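Local coordinates for protein Ta0487 (Thermoplasma acidophilum, PDB 3KBQ) that is of unknown function but, as a CinA-family member, carries a probable molybdopterin-binding domain and may bind a molybdopterin-like ligand, at residues G73-F84 and Q114-C125; L99-G107 and P127-P136. All coordinates share one frame; numbering follows the deposited sequence.

Overall arrangement
Contacts 1 and 2 lie side by side in the probable molybdopterin-binding domain, their centres about 13 Å apart, and their four segments alternate along the chain. Contact 1 is the deeper, its centre about 10 Å from that of the chain, against about 15 Å for the centre of contact 2, though both are only partly buried. In contact 1 (73-84 with 114-125) the end of a glycine-rich loop and helix 80-87 meet helix 113-116 and the strand after it; in contact 2 (99-107 with 127-136) helix 96-106 covers the loop leaving strand 125-128. Each uses a lysine to gather backbone carbonyls, but contact 1 adds a stacked amide and a cysteine beside a ring, contact 2 methionine-proline packing. Y106 joins them, touching P74 and R115.

Contact 1: residues G73-F84 and Q114-C125; sequences GPTFDDMTVEGF and QRLKMAKIPPSC
The F76 ring carries the side chain of Q114 on one face: CG sits 3.4 Å from the ring centroid, a CH-pi contact 13° off the normal, and the amide plane stacks 11° from parallel. F84 presents its ring edge to P122 CG, while C125 SG, half of the disulfide with C140, approaches obliquely at 3.5 Å from F84 CE2, a cysteine sulfur-aromatic contact; F56 adds an edge-to-face ring. The fold is the mixed-sheet MoCF-type domain, and 73-84 begins at the last glycine of the glycine-rich loop after strand 65-69, running through a type I turn, T75 to D78, into helix 80-87. From the 3-10 segment 117-119, K117, bent at chi2, chi3 and chi4, brings NZ to this loop, giving hydrogen bonds to G73 O (2.8 Å) and T75 O (3.1 Å), besides one to Q114 O. A methionine in place of K117 would probably leave G73 O and Q114 O without this donor and the loop less firmly held. M118 SD lies beside the P74 ring, 3.9 Å from P74 CB, and V81 CG1 meets P122 CD. K117 NZ stands above the T75 carbonyl plane, 53° out of it, and D78 N reaches T75 O from the opposite face.

Contact 2: residues L99-G107 and P127-P136; sequences LAMIKKKYG and PIENPVGTAP
K105 reaches from helix 96-106 to the carbonyls of N130 and G133, and M101, one turn earlier, packs on P136. The lysine runs extended until its last torsion, where chi4 of -82° turns NZ in between two carbonyls of the loop: it hydrogen-bonds to G133 O at 2.6 Å, with the donor tilted 24° from that carbonyl's plane, and, at a separation so short that its exact length is doubtful, to N130 O. On the way, K105 CD passes T134 CA at 3.9 Å. M101 bends at its thioether to set CE against P136 CB, tightly at 3.4 Å, with P127 CB touching the same methyl from 4.1 Å. I102 CD1 meets P136 CD, the two side chains crossing at about a right angle. The Y106 ring has T134 CG2 lying obliquely to it, and T134 OG1 gives a weak hydrogen bond to Y106 OH.

N130 shapes the loop that offers these carbonyls. Its OD1 accepts from V132 N and from G133 N, at 3.2 and 2.8 Å, both from the same face of the carboxamide, while ND2 donates to A135 O at 2.7 Å and also to E156 of helix 154-163. One side chain thus ties the turn at both amide ends. V132 packs on helix 154-163, and I128 is backbone hydrogen-bonded to G137, the first residue of the next strand. G107, with positive phi, makes a Schellman motif after the helix. Altogether this is an Asx turn within an Asx motif, set in the hairpin connection between antiparallel strands 125-128 and 137-142 at the edge of the domain's mixed sheet.

Contact 1: residues G73-F84 and Q114-C125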
loop_
_atom_site.group_PDB
_atom_site.type_symbol
_atom_site.label_atom_id
_atom_site.label_comp_id
_atom_site.label_asym_id
_atom_site.label_seq_id
_atom_site.Cartn_x
_atom_site.Cartn_y
_atom_site.Cartn_z
ATOM N N GLY B 73 18.608 -5.513 -5.359
ATOM C CA GLY B 73 18.929 -6.703 -6.110
ATOM C C GLY B 73 19.839 -6.355 -7.265
ATOM O O GLY B 73 20.015 -5.168 -7.587
ATOM N N PRO B 74 20.418 -7.383 -7.900
ATOM C CA PRO B 74 21.406 -7.126 -8.927
ATOM C C PRO B 74 20.807 -6.820 -10.322
ATOM O O PRO B 74 21.330 -7.295 -11.302
ATOM C CB PRO B 74 22.217 -8.448 -8.951
ATOM C CG PRO B 74 21.218 -9.466 -8.704
ATOM C CD PRO B 74 20.232 -8.829 -7.687
ATOM N N THR B 75 19.724 -6.050 -10.436
ATOM C CA THR B 75 19.172 -5.765 -11.774
ATOM C C THR B 75 18.932 -4.262 -11.836
ATOM O O THR B 75 18.782 -3.644 -10.799
ATOM C CB THR B 75 17.833 -6.499 -12.090
ATOM O OG1 THR B 75 16.795 -5.956 -11.275
ATOM C CG2 THR B 75 17.916 -8.055 -11.883
ATOM N N PHE B 76 18.941 -3.682 -13.039
ATOM C CA PHE B 76 18.566 -2.284 -13.217
ATOM C C PHE B 76 17.161 -1.972 -12.703
ATOM O O PHE B 76 16.887 -0.848 -12.312
ATOM C CB PHE B 76 18.717 -1.876 -14.696
ATOM C CG PHE B 76 20.169 -1.783 -15.148
ATOM C CD1 PHE B 76 21.060 -0.937 -14.484
ATOM C CD2 PHE B 76 20.642 -2.559 -16.200
ATOM C CE1 PHE B 76 22.425 -0.845 -14.894
ATOM C CE2 PHE B 76 21.981 -2.472 -16.610
ATOM C CZ PHE B 76 22.876 -1.614 -15.937
ATOM N N ASP B 77 16.276 -2.965 -12.690
ATOM C CA ASP B 77 14.898 -2.782 -12.227
ATOM C C ASP B 77 14.879 -2.539 -10.712
ATOM O O ASP B 77 13.889 -2.055 -10.177
ATOM C CB ASP B 77 14.059 -4.040 -12.555
ATOM C CG ASP B 77 12.520 -3.764 -12.599
ATOM O OD1 ASP B 77 12.080 -2.747 -13.199
ATOM O OD2 ASP B 77 11.736 -4.585 -12.037
ATOM N N ASP B 78 15.966 -2.886 -10.024
ATOM C CA ASP B 78 16.036 -2.679 -8.562
ATOM C C ASP B 78 16.521 -1.252 -8.233
ATOM O O ASP B 78 17.745 -1.010 -8.169
ATOM C CB ASP B 78 16.941 -3.738 -7.909
ATOM C CG ASP B 78 16.354 -5.149 -8.006
ATOM O OD1 ASP B 78 15.160 -5.289 -7.705
ATOM O OD2 ASP B 78 17.060 -6.104 -8.448
ATOM N N MET B 79 15.558 -0.352 -8.003
ATOM C CA MET B 79 15.799 1.111 -7.981
ATOM C C MET B 79 15.559 1.762 -6.610
ATOM O O MET B 79 15.558 2.978 -6.535
ATOM C CB MET B 79 14.840 1.865 -8.947
ATOM C CG MET B 79 14.790 1.366 -10.379
ATOM S SD MET B 79 13.701 2.416 -11.383
ATOM C CE MET B 79 14.921 3.534 -11.716
ATOM N N THR B 80 15.331 0.967 -5.565
ATOM C CA THR B 80 14.787 1.495 -4.319
ATOM C C THR B 80 15.794 2.420 -3.600
ATOM O O THR B 80 15.433 3.520 -3.197
ATOM C CB THR B 80 14.288 0.379 -3.398
ATOM O OG1 THR B 80 13.196 -0.300 -4.057
ATOM C CG2 THR B 80 13.807 0.957 -2.014
ATOM N N VAL B 81 17.047 1.982 -3.492
ATOM C CA VAL B 81 18.102 2.799 -2.870
ATOM C C VAL B 81 18.281 4.142 -3.571
ATOM O O VAL B 81 18.332 5.201 -2.927
ATOM C CB VAL B 81 19.484 2.041 -2.813
ATOM C CG1 VAL B 81 20.592 2.964 -2.178
ATOM C CG2 VAL B 81 19.318 0.830 -1.986
ATOM N N GLU B 82 18.331 4.107 -4.888
ATOM C CA GLU B 82 18.478 5.342 -5.636
ATOM C C GLU B 82 17.253 6.250 -5.441
ATOM O O GLU B 82 17.386 7.469 -5.320
ATOM C CB GLU B 82 18.691 5.037 -7.126
ATOM C CG GLU B 82 19.049 6.282 -7.965
ATOM C CD GLU B 82 19.334 5.966 -9.446
ATOM O OE1 GLU B 82 19.331 4.774 -9.868
ATOM O OE2 GLU B 82 19.530 6.928 -10.195
ATOM N N GLY B 83 16.056 5.670 -5.494
ATOM C CA GLY B 83 14.839 6.463 -5.234
ATOM C C GLY B 83 14.871 7.102 -3.851
ATOM O O GLY B 83 14.479 8.248 -3.691
ATOM N N PHE B 84 15.298 6.335 -2.853
ATOM C CA PHE B 84 15.459 6.847 -1.499
ATOM C C PHE B 84 16.492 7.981 -1.414
ATOM O O PHE B 84 16.191 9.011 -0.836
ATOM C CB PHE B 84 15.854 5.766 -0.501
ATOM C CG PHE B 84 16.097 6.307 0.878
ATOM C CD1 PHE B 84 15.016 6.721 1.666
ATOM C CD2 PHE B 84 17.388 6.441 1.380
ATOM C CE1 PHE B 84 15.222 7.258 2.965
ATOM C CE2 PHE B 84 17.607 6.984 2.688
ATOM C CZ PHE B 84 16.509 7.373 3.468
ATOM N N GLN B 114 25.016 -3.857 -12.915
ATOM C CA GLN B 114 23.830 -4.025 -12.061
ATOM C C GLN B 114 24.186 -4.636 -10.720
ATOM O O GLN B 114 23.483 -4.431 -9.744
ATOM C CB GLN B 114 22.806 -4.970 -12.703
ATOM C CG GLN B 114 22.343 -4.646 -14.040
ATOM C CD GLN B 114 23.170 -5.335 -15.086
ATOM O OE1 GLN B 114 24.405 -5.212 -15.109
ATOM N NE2 GLN B 114 22.495 -6.034 -16.000
ATOM N N ARG B 115 25.248 -5.429 -10.675
ATOM C CA ARG B 115 25.727 -5.995 -9.411
ATOM C C ARG B 115 26.554 -4.995 -8.586
ATOM O O ARG B 115 26.273 -4.833 -7.353
ATOM C CB ARG B 115 26.522 -7.289 -9.623
ATOM C CG ARG B 115 25.620 -8.518 -9.798
ATOM C CD ARG B 115 26.407 -9.779 -10.208
ATOM N NE ARG B 115 25.512 -10.770 -10.811
ATOM C CZ ARG B 115 25.914 -11.738 -11.630
ATOM N NH1 ARG B 115 27.202 -11.841 -11.976
ATOM N NH2 ARG B 115 25.036 -12.595 -12.128
ATOM N N LEU B 116 27.552 -4.369 -9.234
ATOM C CA LEU B 116 28.330 -3.322 -8.634
ATOM C C LEU B 116 27.431 -2.290 -7.982
ATOM O O LEU B 116 27.706 -1.903 -6.840
ATOM C CB LEU B 116 29.207 -2.611 -9.668
ATOM C CG LEU B 116 30.040 -1.400 -9.196
ATOM C CD1 LEU B 116 31.064 -1.830 -8.124
ATOM C CD2 LEU B 116 30.792 -0.761 -10.387
ATOM N N LYS B 117 26.362 -1.865 -8.686
ATOM C CA LYS B 117 25.524 -0.753 -8.186
ATOM C C LYS B 117 24.885 -1.072 -6.835
ATOM O O LYS B 117 24.482 -0.144 -6.117
ATOM C CB LYS B 117 24.519 -0.227 -9.233
ATOM C CG LYS B 117 23.254 -1.059 -9.431
ATOM C CD LYS B 117 22.091 -0.527 -8.560
ATOM C CE LYS B 117 21.171 -1.667 -7.999
ATOM N NZ LYS B 117 21.121 -2.920 -8.826
ATOM N N MET B 118 24.830 -2.357 -6.455
ATOM C CA MET B 118 24.306 -2.708 -5.115
ATOM C C MET B 118 25.161 -2.175 -3.963
ATOM O O MET B 118 24.677 -2.131 -2.821
ATOM C CB MET B 118 24.073 -4.239 -4.914
ATOM C CG MET B 118 22.928 -4.862 -5.710
ATOM S SD MET B 118 22.793 -6.674 -5.476
ATOM C CE MET B 118 24.493 -7.252 -5.585
ATOM N N ALA B 119 26.410 -1.783 -4.236
ATOM C CA ALA B 119 27.248 -1.144 -3.200
ATOM C C ALA B 119 27.114 0.375 -3.127
ATOM O O ALA B 119 27.772 1.002 -2.296
ATOM C CB ALA B 119 28.738 -1.545 -3.353
ATOM N N LYS B 120 26.307 0.974 -4.016
ATOM C CA LYS B 120 26.149 2.441 -4.091
ATOM C C LYS B 120 25.087 2.848 -3.054
ATOM O O LYS B 120 23.971 2.318 -3.043
ATOM C CB LYS B 120 25.783 2.872 -5.525
ATOM C CG LYS B 120 26.920 2.968 -6.556
ATOM C CD LYS B 120 27.606 4.390 -6.517
ATOM C CE LYS B 120 28.090 4.944 -7.916
ATOM N NZ LYS B 120 29.615 5.054 -8.204
ATOM N N ILE B 121 25.442 3.740 -2.138
ATOM C CA ILE B 121 24.634 3.994 -0.933
ATOM C C ILE B 121 24.712 5.505 -0.683
ATOM O O ILE B 121 25.746 6.088 -0.991
ATOM C CB ILE B 121 25.261 3.205 0.237
ATOM C CG1 ILE B 121 24.591 1.844 0.420
ATOM C CG2 ILE B 121 25.210 3.912 1.549
ATOM C CD1 ILE B 121 25.537 0.874 1.187
ATOM N N PRO B 122 23.632 6.147 -0.171
ATOM C CA PRO B 122 23.837 7.538 0.268
ATOM C C PRO B 122 24.503 7.604 1.673
ATOM O O PRO B 122 24.437 6.641 2.433
ATOM C CB PRO B 122 22.403 8.096 0.296
ATOM C CG PRO B 122 21.575 6.960 0.700
ATOM C CD PRO B 122 22.255 5.689 0.128
ATOM N N PRO B 123 25.152 8.726 2.022
ATOM C CA PRO B 123 25.843 8.793 3.331
ATOM C C PRO B 123 24.948 8.665 4.560
ATOM O O PRO B 123 25.433 8.296 5.619
ATOM C CB PRO B 123 26.515 10.178 3.309
ATOM C CG PRO B 123 25.786 10.947 2.323
ATOM C CD PRO B 123 25.374 9.955 1.247
ATOM N N SER B 124 23.652 8.946 4.427
ATOM C CA SER B 124 22.722 8.772 5.548
ATOM C C SER B 124 22.435 7.318 5.933
ATOM O O SER B 124 21.726 7.073 6.919
ATOM C CB SER B 124 21.392 9.442 5.216
ATOM O OG SER B 124 21.382 10.791 5.665
ATOM N N CYS B 125 22.938 6.368 5.142
ATOM C CA CYS B 125 22.655 4.948 5.365
ATOM C C CYS B 125 23.902 4.168 5.706
ATOM O O CYS B 125 24.985 4.552 5.289
ATOM C CB CYS B 125 22.026 4.345 4.117
ATOM S SG CYS B 125 20.440 5.127 3.687
HETATM O O HOH W 1 19.240 -5.827 -15.306
#

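Contact 2: residues L99-G107 and P127-P136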
loop_
_atom_site.group_PDB
_atom_site.type_symbol
_atom_site.label_atom_id
_atom_site.label_comp_id
_atom_site.label_asym_id
_atom_site.label_seq_id
_atom_site.Cartn_x
_atom_site.Cartn_y
_atom_site.Cartn_z
ATOM N N LEU B 99 30.871 -3.075 -0.977
ATOM C CA LEU B 99 31.465 -3.605 -2.207
ATOM C C LEU B 99 32.257 -4.907 -1.945
ATOM O O LEU B 99 32.047 -5.924 -2.624
ATOM C CB LEU B 99 32.337 -2.541 -2.918
ATOM C CG LEU B 99 32.990 -3.005 -4.241
ATOM C CD1 LEU B 99 31.955 -3.570 -5.246
ATOM C CD2 LEU B 99 33.811 -1.885 -4.876
ATOM N N ALA B 100 33.153 -4.851 -0.954
ATOM C CA ALA B 100 33.840 -6.047 -0.448
ATOM C C ALA B 100 32.880 -7.216 -0.093
ATOM O O ALA B 100 33.113 -8.340 -0.519
ATOM C CB ALA B 100 34.736 -5.693 0.756
ATOM N N MET B 101 31.819 -6.951 0.667
ATOM C CA MET B 101 30.791 -7.982 0.957
ATOM C C MET B 101 30.386 -8.663 -0.369
ATOM O O MET B 101 30.464 -9.893 -0.522
ATOM C CB MET B 101 29.542 -7.383 1.625
ATOM C CG MET B 101 29.761 -6.358 2.806
ATOM S SD MET B 101 28.339 -5.948 3.945
ATOM C CE MET B 101 26.978 -5.511 2.886
ATOM N N ILE B 102 29.975 -7.837 -1.339
ATOM C CA ILE B 102 29.443 -8.330 -2.607
ATOM C C ILE B 102 30.392 -9.210 -3.448
ATOM O O ILE B 102 29.989 -10.290 -3.930
ATOM C CB ILE B 102 28.828 -7.177 -3.430
ATOM C CG1 ILE B 102 27.582 -6.654 -2.680
ATOM C CG2 ILE B 102 28.435 -7.686 -4.844
ATOM C CD1 ILE B 102 27.227 -5.220 -2.921
ATOM N N LYS B 103 31.626 -8.747 -3.635
ATOM C CA LYS B 103 32.656 -9.494 -4.381
ATOM C C LYS B 103 32.948 -10.861 -3.746
ATOM O O LYS B 103 33.131 -11.857 -4.449
ATOM C CB LYS B 103 33.959 -8.692 -4.451
ATOM C CG LYS B 103 33.943 -7.587 -5.472
ATOM C CD LYS B 103 35.135 -6.637 -5.284
ATOM C CE LYS B 103 35.141 -5.602 -6.403
ATOM N NZ LYS B 103 36.208 -4.576 -6.237
ATOM N N LYS B 104 32.988 -10.878 -2.419
ATOM C CA LYS B 104 33.171 -12.111 -1.668
ATOM C C LYS B 104 32.026 -13.069 -1.976
ATOM O O LYS B 104 32.257 -14.224 -2.272
ATOM C CB LYS B 104 33.235 -11.806 -0.173
ATOM C CG LYS B 104 34.249 -12.653 0.583
ATOM C CD LYS B 104 35.532 -12.878 -0.256
ATOM C CE LYS B 104 36.724 -13.308 0.586
ATOM N NZ LYS B 104 36.357 -14.428 1.501
ATOM N N LYS B 105 30.794 -12.568 -1.968
ATOM C CA LYS B 105 29.632 -13.419 -2.250
ATOM C C LYS B 105 29.648 -14.005 -3.651
ATOM O O LYS B 105 29.216 -15.142 -3.869
ATOM C CB LYS B 105 28.335 -12.653 -2.039
ATOM C CG LYS B 105 27.919 -12.565 -0.587
ATOM C CD LYS B 105 26.701 -11.692 -0.438
ATOM C CE LYS B 105 26.192 -11.682 0.999
ATOM N NZ LYS B 105 25.328 -12.891 1.313
ATOM N N TYR B 106 30.144 -13.233 -4.605
ATOM C CA TYR B 106 30.125 -13.690 -5.983
ATOM C C TYR B 106 31.399 -14.429 -6.380
ATOM O O TYR B 106 31.501 -14.899 -7.513
ATOM C CB TYR B 106 29.869 -12.513 -6.940
ATOM C CG TYR B 106 28.410 -12.138 -7.083
ATOM C CD1 TYR B 106 27.563 -12.885 -7.905
ATOM C CD2 TYR B 106 27.876 -11.036 -6.398
ATOM C CE1 TYR B 106 26.220 -12.551 -8.039
ATOM C CE2 TYR B 106 26.518 -10.693 -6.527
ATOM C CZ TYR B 106 25.708 -11.456 -7.349
ATOM O OH TYR B 106 24.392 -11.137 -7.515
ATOM N N GLY B 107 32.365 -14.504 -5.462
ATOM C CA GLY B 107 33.674 -15.096 -5.736
ATOM C C GLY B 107 34.318 -14.583 -7.015
ATOM O O GLY B 107 34.971 -15.340 -7.747
ATOM N N PRO B 127 25.120 -0.069 5.434
ATOM C CA PRO B 127 24.622 -1.343 4.933
ATOM C C PRO B 127 24.429 -2.352 6.057
ATOM O O PRO B 127 25.131 -2.272 7.049
ATOM C CB PRO B 127 25.723 -1.808 3.969
ATOM C CG PRO B 127 27.030 -1.077 4.412
ATOM C CD PRO B 127 26.596 0.054 5.344
ATOM N N ILE B 128 23.472 -3.268 5.903
ATOM C CA ILE B 128 23.304 -4.409 6.790
ATOM C C ILE B 128 23.573 -5.692 6.004
ATOM O O ILE B 128 23.000 -5.902 4.915
ATOM C CB ILE B 128 21.847 -4.609 7.312
ATOM C CG1 ILE B 128 21.130 -3.274 7.594
ATOM C CG2 ILE B 128 21.908 -5.561 8.512
ATOM C CD1 ILE B 128 19.560 -3.329 7.486
ATOM N N GLU B 129 24.396 -6.557 6.583
ATOM C CA GLU B 129 24.835 -7.787 5.935
ATOM C C GLU B 129 23.676 -8.685 5.596
ATOM O O GLU B 129 22.771 -8.870 6.407
ATOM C CB GLU B 129 25.790 -8.541 6.845
ATOM C CG GLU B 129 26.545 -9.624 6.076
ATOM C CD GLU B 129 26.643 -10.945 6.838
ATOM O OE1 GLU B 129 27.225 -11.925 6.289
ATOM O OE2 GLU B 129 26.151 -10.998 7.989
ATOM N N ASN B 130 23.682 -9.227 4.397
ATOM C CA ASN B 130 22.644 -10.139 3.985
ATOM C C ASN B 130 23.234 -11.538 3.931
ATOM O O ASN B 130 23.816 -11.916 2.924
ATOM C CB ASN B 130 22.107 -9.723 2.617
ATOM C CG ASN B 130 20.927 -10.547 2.154
ATOM O OD1 ASN B 130 20.560 -11.591 2.739
ATOM N ND2 ASN B 130 20.324 -10.086 1.068
ATOM N N PRO B 131 23.053 -12.327 5.005
ATOM C CA PRO B 131 23.724 -13.617 5.038
ATOM C C PRO B 131 23.103 -14.633 4.077
ATOM O O PRO B 131 23.734 -15.652 3.785
ATOM C CB PRO B 131 23.547 -14.065 6.496
ATOM C CG PRO B 131 22.312 -13.401 6.969
ATOM C CD PRO B 131 21.989 -12.239 6.023
ATOM N N VAL B 132 21.908 -14.337 3.565
ATOM C CA VAL B 132 21.134 -15.250 2.730
ATOM C C VAL B 132 21.293 -14.923 1.253
ATOM O O VAL B 132 21.509 -15.818 0.437
ATOM C CB VAL B 132 19.592 -15.157 3.028
ATOM C CG1 VAL B 132 18.806 -16.169 2.176
ATOM C CG2 VAL B 132 19.275 -15.278 4.510
ATOM N N GLY B 133 21.146 -13.651 0.887
ATOM C CA GLY B 133 21.114 -13.297 -0.526
ATOM C C GLY B 133 22.244 -12.345 -0.800
ATOM O O GLY B 133 23.149 -12.204 0.021
ATOM N N THR B 134 22.210 -11.643 -1.921
ATOM C CA THR B 134 23.374 -10.805 -2.197
ATOM C C THR B 134 23.216 -9.308 -1.879
ATOM O O THR B 134 24.223 -8.650 -1.637
ATOM C CB THR B 134 23.940 -11.022 -3.610
ATOM O OG1 THR B 134 22.895 -10.818 -4.577
ATOM C CG2 THR B 134 24.521 -12.429 -3.720
ATOM N N ALA B 135 21.997 -8.765 -1.893
ATOM C CA ALA B 135 21.864 -7.325 -1.664
ATOM C C ALA B 135 21.925 -6.992 -0.160
ATOM O O ALA B 135 21.152 -7.555 0.619
ATOM C CB ALA B 135 20.576 -6.807 -2.278
ATOM N N PRO B 136 22.840 -6.107 0.253
ATOM C CA PRO B 136 22.767 -5.668 1.655
ATOM C C PRO B 136 21.429 -4.944 1.944
ATOM O O PRO B 136 20.852 -4.336 1.026
ATOM C CB PRO B 136 23.918 -4.658 1.776
ATOM C CG PRO B 136 24.320 -4.325 0.397
ATOM C CD PRO B 136 23.928 -5.446 -0.490
#